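Myo-inositol dehydrogenase (Corynebacterium glutamicum, PDB 3EUW) probably catalyses the NAD+-dependent oxidation of myo-inositol at its 2-position, as a tetrameric member of the Gfo/Idh/MocA oxidoreductase family. Local coordinates at residues His78-Leu81 against Ile82-Val86; Phe293-Gly296 against Ile297-Gln301. All blocks are in the same frame, centred on the assembly; numbering follows the deposited sequence.

Interaction 1 of 2, residues His78-Leu81 against Ile82-Val86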
loop_
_atom_site.group_PDB
_atom_site.type_symbol
_atom_site.label_atom_id
_atom_site.label_comp_id
_atom_site.label_asym_id
_atom_site.label_seq_id
_atom_site.Cartn_x
_atom_site.Cartn_y
_atom_site.Cartn_z
ATOM N N HIS A 78 12.939 31.083 -26.510
ATOM C CA HIS A 78 12.970 29.779 -27.156
ATOM C C HIS A 78 12.997 29.747 -28.683
ATOM O O HIS A 78 13.777 28.995 -29.260
ATOM C CB HIS A 78 11.824 28.911 -26.624
ATOM C CG HIS A 78 11.970 28.552 -25.175
ATOM N ND1 HIS A 78 11.128 27.666 -24.536
ATOM C CD2 HIS A 78 12.863 28.962 -24.240
ATOM C CE1 HIS A 78 11.495 27.545 -23.270
ATOM N NE2 HIS A 78 12.545 28.321 -23.066
ATOM N N VAL A 79 12.159 30.544 -29.343
ATOM C CA VAL A 79 12.154 30.552 -30.797
ATOM C C VAL A 79 13.471 31.079 -31.342
ATOM O O VAL A 79 13.978 30.585 -32.345
ATOM C CB VAL A 79 11.011 31.418 -31.368
ATOM C CG1 VAL A 79 11.235 31.669 -32.863
ATOM C CG2 VAL A 79 9.684 30.712 -31.157
ATOM N N ASP A 80 14.024 32.083 -30.672
ATOM C CA ASP A 80 15.280 32.681 -31.102
ATOM C C ASP A 80 16.435 31.691 -31.013
ATOM O O ASP A 80 17.135 31.460 -31.999
ATOM C CB ASP A 80 15.593 33.919 -30.256
ATOM C CG ASP A 80 16.927 34.560 -30.624
ATOM O OD1 ASP A 80 17.130 34.881 -31.815
ATOM O OD2 ASP A 80 17.772 34.746 -29.720
ATOM N N LEU A 81 16.625 31.102 -29.833
ATOM C CA LEU A 81 17.709 30.146 -29.625
ATOM C C LEU A 81 17.571 28.890 -30.498
ATOM O O LEU A 81 18.563 28.380 -31.025
ATOM C CB LEU A 81 17.791 29.770 -28.145
ATOM C CG LEU A 81 18.244 30.932 -27.254
ATOM C CD1 LEU A 81 18.141 30.549 -25.787
ATOM C CD2 LEU A 81 19.677 31.304 -27.602
ATOM N N ILE A 82 16.349 28.399 -30.655
ATOM C CA ILE A 82 16.137 27.228 -31.483
ATOM C C ILE A 82 16.600 27.524 -32.906
ATOM O O ILE A 82 17.354 26.752 -33.492
ATOM C CB ILE A 82 14.644 26.823 -31.513
ATOM C CG1 ILE A 82 14.268 26.149 -30.184
ATOM C CG2 ILE A 82 14.366 25.908 -32.711
ATOM C CD1 ILE A 82 12.789 25.800 -30.051
ATOM N N THR A 83 16.148 28.655 -33.443
ATOM C CA THR A 83 16.485 29.070 -34.796
ATOM C C THR A 83 17.995 29.219 -35.008
ATOM O O THR A 83 18.554 28.631 -35.928
ATOM C CB THR A 83 15.791 30.412 -35.149
ATOM O OG1 THR A 83 14.367 30.264 -35.042
ATOM C CG2 THR A 83 16.139 30.835 -36.563
ATOM N N ARG A 84 18.653 29.997 -34.157
ATOM C CA ARG A 84 20.093 30.200 -34.280
ATOM C C ARG A 84 20.873 28.890 -34.262
ATOM O O ARG A 84 21.770 28.673 -35.081
ATOM C CB ARG A 84 20.623 31.072 -33.145
ATOM C CG ARG A 84 20.040 32.469 -33.061
ATOM C CD ARG A 84 20.910 33.292 -32.124
ATOM N NE ARG A 84 20.382 34.619 -31.829
ATOM C CZ ARG A 84 21.115 35.602 -31.317
ATOM N NH1 ARG A 84 22.402 35.402 -31.058
ATOM N NH2 ARG A 84 20.560 36.778 -31.055
ATOM N N ALA A 85 20.538 28.023 -33.314
ATOM C CA ALA A 85 21.229 26.749 -33.187
ATOM C C ALA A 85 21.020 25.890 -34.425
ATOM O O ALA A 85 21.976 25.395 -35.020
ATOM C CB ALA A 85 20.743 26.014 -31.947
ATOM N N VAL A 86 19.765 25.718 -34.811
ATOM C CA VAL A 86 19.438 24.913 -35.977
ATOM C C VAL A 86 20.074 25.464 -37.261
ATOM O O VAL A 86 20.563 24.698 -38.087
ATOM C CB VAL A 86 17.900 24.803 -36.147
ATOM C CG1 VAL A 86 17.560 24.227 -37.501
ATOM C CG2 VAL A 86 17.326 23.915 -35.062
#
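D80 and R84 are joined by a salt bridge one turn apart on helix 78-87, the crossover helix of a Rossmann beta-alpha-beta unit between strands 68-71 and 92-94. D80 turns CG anti to its backbone N (chi1 178°), which brings the carboxylate within range of R84 NE. There R84 NE donates to D80 OD1 at 3.3 Å, on the syn side but tilted out of the carboxylate plane. The oxygen meets the guanidinium edge-on, close to coplanar with it, but the two flat groups stand almost perpendicular, 88° apart. R84 keeps an extended chain from CG to NE, and its NH1 makes a second salt bridge with D58. R84 thus has two acidic partners, D80 at NE and D58 at NH1.

On another side of the helix, T83 bends its hydroxyl back onto the preceding turn. I82 lays CG1 beside H78 O, 3.0 Å away, while its side chain packs on I71 and C94 of the flanking strands. The H78 ring leaves the helix, and its ND1 and NE2 bond to P97 O and S73 O, respectively. V79 O takes two donors from opposite faces of its carbonyl plane: T83 N at 3.1 Å and T83 OG1 at 2.7 Å.

Interaction 2 of 2, residues Phe293-Gly296 against Ile297-Gln301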
loop_
_atom_site.group_PDB
_atom_site.type_symbol
_atom_site.label_atom_id
_atom_site.label_comp_id
_atom_site.label_asym_id
_atom_site.label_seq_id
_atom_site.Cartn_x
_atom_site.Cartn_y
_atom_site.Cartn_z
ATOM N N PHE A 293 19.324 12.747 -25.404
ATOM C CA PHE A 293 19.725 13.881 -26.225
ATOM C C PHE A 293 21.095 13.588 -26.790
ATOM O O PHE A 293 21.346 13.790 -27.972
ATOM C CB PHE A 293 19.772 15.158 -25.384
ATOM C CG PHE A 293 20.148 16.389 -26.156
ATOM C CD1 PHE A 293 19.533 16.691 -27.362
ATOM C CD2 PHE A 293 21.088 17.281 -25.645
ATOM C CE1 PHE A 293 19.836 17.860 -28.047
ATOM C CE2 PHE A 293 21.401 18.451 -26.321
ATOM C CZ PHE A 293 20.773 18.742 -27.526
ATOM N N ALA A 294 21.984 13.105 -25.929
ATOM C CA ALA A 294 23.337 12.767 -26.341
ATOM C C ALA A 294 23.333 11.705 -27.448
ATOM O O ALA A 294 24.048 11.835 -28.440
ATOM C CB ALA A 294 24.136 12.274 -25.143
ATOM N N GLN A 295 22.531 10.657 -27.286
ATOM C CA GLN A 295 22.479 9.594 -28.284
ATOM C C GLN A 295 21.922 10.115 -29.607
ATOM O O GLN A 295 22.315 9.653 -30.672
ATOM C CB GLN A 295 21.632 8.424 -27.772
ATOM C CG GLN A 295 21.630 7.182 -28.661
ATOM C CD GLN A 295 23.025 6.609 -28.896
ATOM O OE1 GLN A 295 23.783 6.365 -27.953
ATOM N NE2 GLN A 295 23.366 6.387 -30.161
ATOM N N GLY A 296 21.007 11.076 -29.535
ATOM C CA GLY A 296 20.434 11.646 -30.742
ATOM C C GLY A 296 21.475 12.477 -31.479
ATOM O O GLY A 296 21.482 12.548 -32.714
ATOM N N ILE A 297 22.362 13.109 -30.717
ATOM C CA ILE A 297 23.418 13.909 -31.306
ATOM C C ILE A 297 24.400 12.979 -32.012
ATOM O O ILE A 297 24.880 13.289 -33.101
ATOM C CB ILE A 297 24.151 14.740 -30.225
ATOM C CG1 ILE A 297 23.196 15.810 -29.677
ATOM C CG2 ILE A 297 25.419 15.375 -30.808
ATOM C CD1 ILE A 297 23.648 16.438 -28.382
ATOM N N ARG A 298 24.680 11.832 -31.399
ATOM C CA ARG A 298 25.597 10.860 -31.982
ATOM C C ARG A 298 25.004 10.127 -33.182
ATOM O O ARG A 298 25.713 9.852 -34.148
ATOM C CB ARG A 298 26.030 9.824 -30.939
ATOM C CG ARG A 298 26.950 10.357 -29.850
ATOM C CD ARG A 298 27.545 9.202 -29.065
ATOM N NE ARG A 298 28.361 9.627 -27.931
ATOM C CZ ARG A 298 29.478 10.345 -28.021
ATOM N NH1 ARG A 298 29.936 10.740 -29.203
ATOM N NH2 ARG A 298 30.144 10.663 -26.918
ATOM N N ASP A 299 23.712 9.807 -33.115
ATOM C CA ASP A 299 23.026 9.089 -34.192
ATOM C C ASP A 299 22.656 9.955 -35.385
ATOM O O ASP A 299 22.752 9.518 -36.527
ATOM C CB ASP A 299 21.739 8.428 -33.676
ATOM C CG ASP A 299 22.004 7.328 -32.676
ATOM O OD1 ASP A 299 22.935 6.532 -32.906
ATOM O OD2 ASP A 299 21.274 7.249 -31.668
ATOM N N GLY A 300 22.220 11.179 -35.117
ATOM C CA GLY A 300 21.817 12.058 -36.198
ATOM C C GLY A 300 20.549 11.531 -36.847
ATOM O O GLY A 300 20.179 11.950 -37.946
ATOM N N GLN A 301 19.879 10.612 -36.155
ATOM C CA GLN A 301 18.642 9.997 -36.635
ATOM C C GLN A 301 17.368 10.721 -36.165
ATOM O O GLN A 301 16.257 10.240 -36.401
ATOM C CB GLN A 301 18.588 8.535 -36.177
ATOM C CG GLN A 301 19.793 7.709 -36.600
ATOM C CD GLN A 301 19.656 7.137 -37.998
ATOM O OE1 GLN A 301 19.281 7.839 -38.942
ATOM N NE2 GLN A 301 19.971 5.852 -38.138
#
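I297 touches F293 one turn back, near the end of helix 283-299. Its CD1 sits over the centre of one face of the F293 ring, 3.7 Å from the centroid, in a CH-pi contact. With chi1 at -179°, F293 sets its ring beside its own carbonyl carbon, and this brings the ring under the methyl. I297 N bonds to F293 O at 3.0 Å. The I297 side chain also packs on L5 and P91, and F303 meets both it and the F293 ring.

R298 continues the helix with a bond from its N to A294 O. Its extended chain runs off to L3, where NH2 bonds to the backbone O.

D299 receives the side chain of Q295. The Q295 chain bends at chi2 (58°), bringing NE2 to D299 OD2 at 2.7 Å. The oxygen lies in the amide plane, but NE2 comes from above the carboxylate plane. The two planes are 41° apart. D299 N also bonds to Q295 O at 2.8 Å.

G300 has positive phi and leaves the helix. Its N still reaches G296 O at 2.9 Å. This is a helix C-terminus ending at a glycine of left-handed conformation.

Both interactions are local, between successive turns of one helix, but the helices differ. Interaction 1 belongs to the crossover helix 78-87, with half of its touching residues buried. Interaction 2 is at the end of helix 283-299 and is more exposed: F293 and A294 are buried, G296 and I297 partly so, and the polar end lies at the surface. Their centres lie 18 Å apart and they do not touch. Interaction 1 packs on strands 68-71 and 92-94, whereas interaction 2 touches the same parallel sheet at L5, where strand 5-10 starts. Beyond the backbone bonds, interaction 1 has a charged pair and a hydroxyl-to-backbone bond. Interaction 2 combines a methyl over an aromatic face with an amide-carboxylate bond.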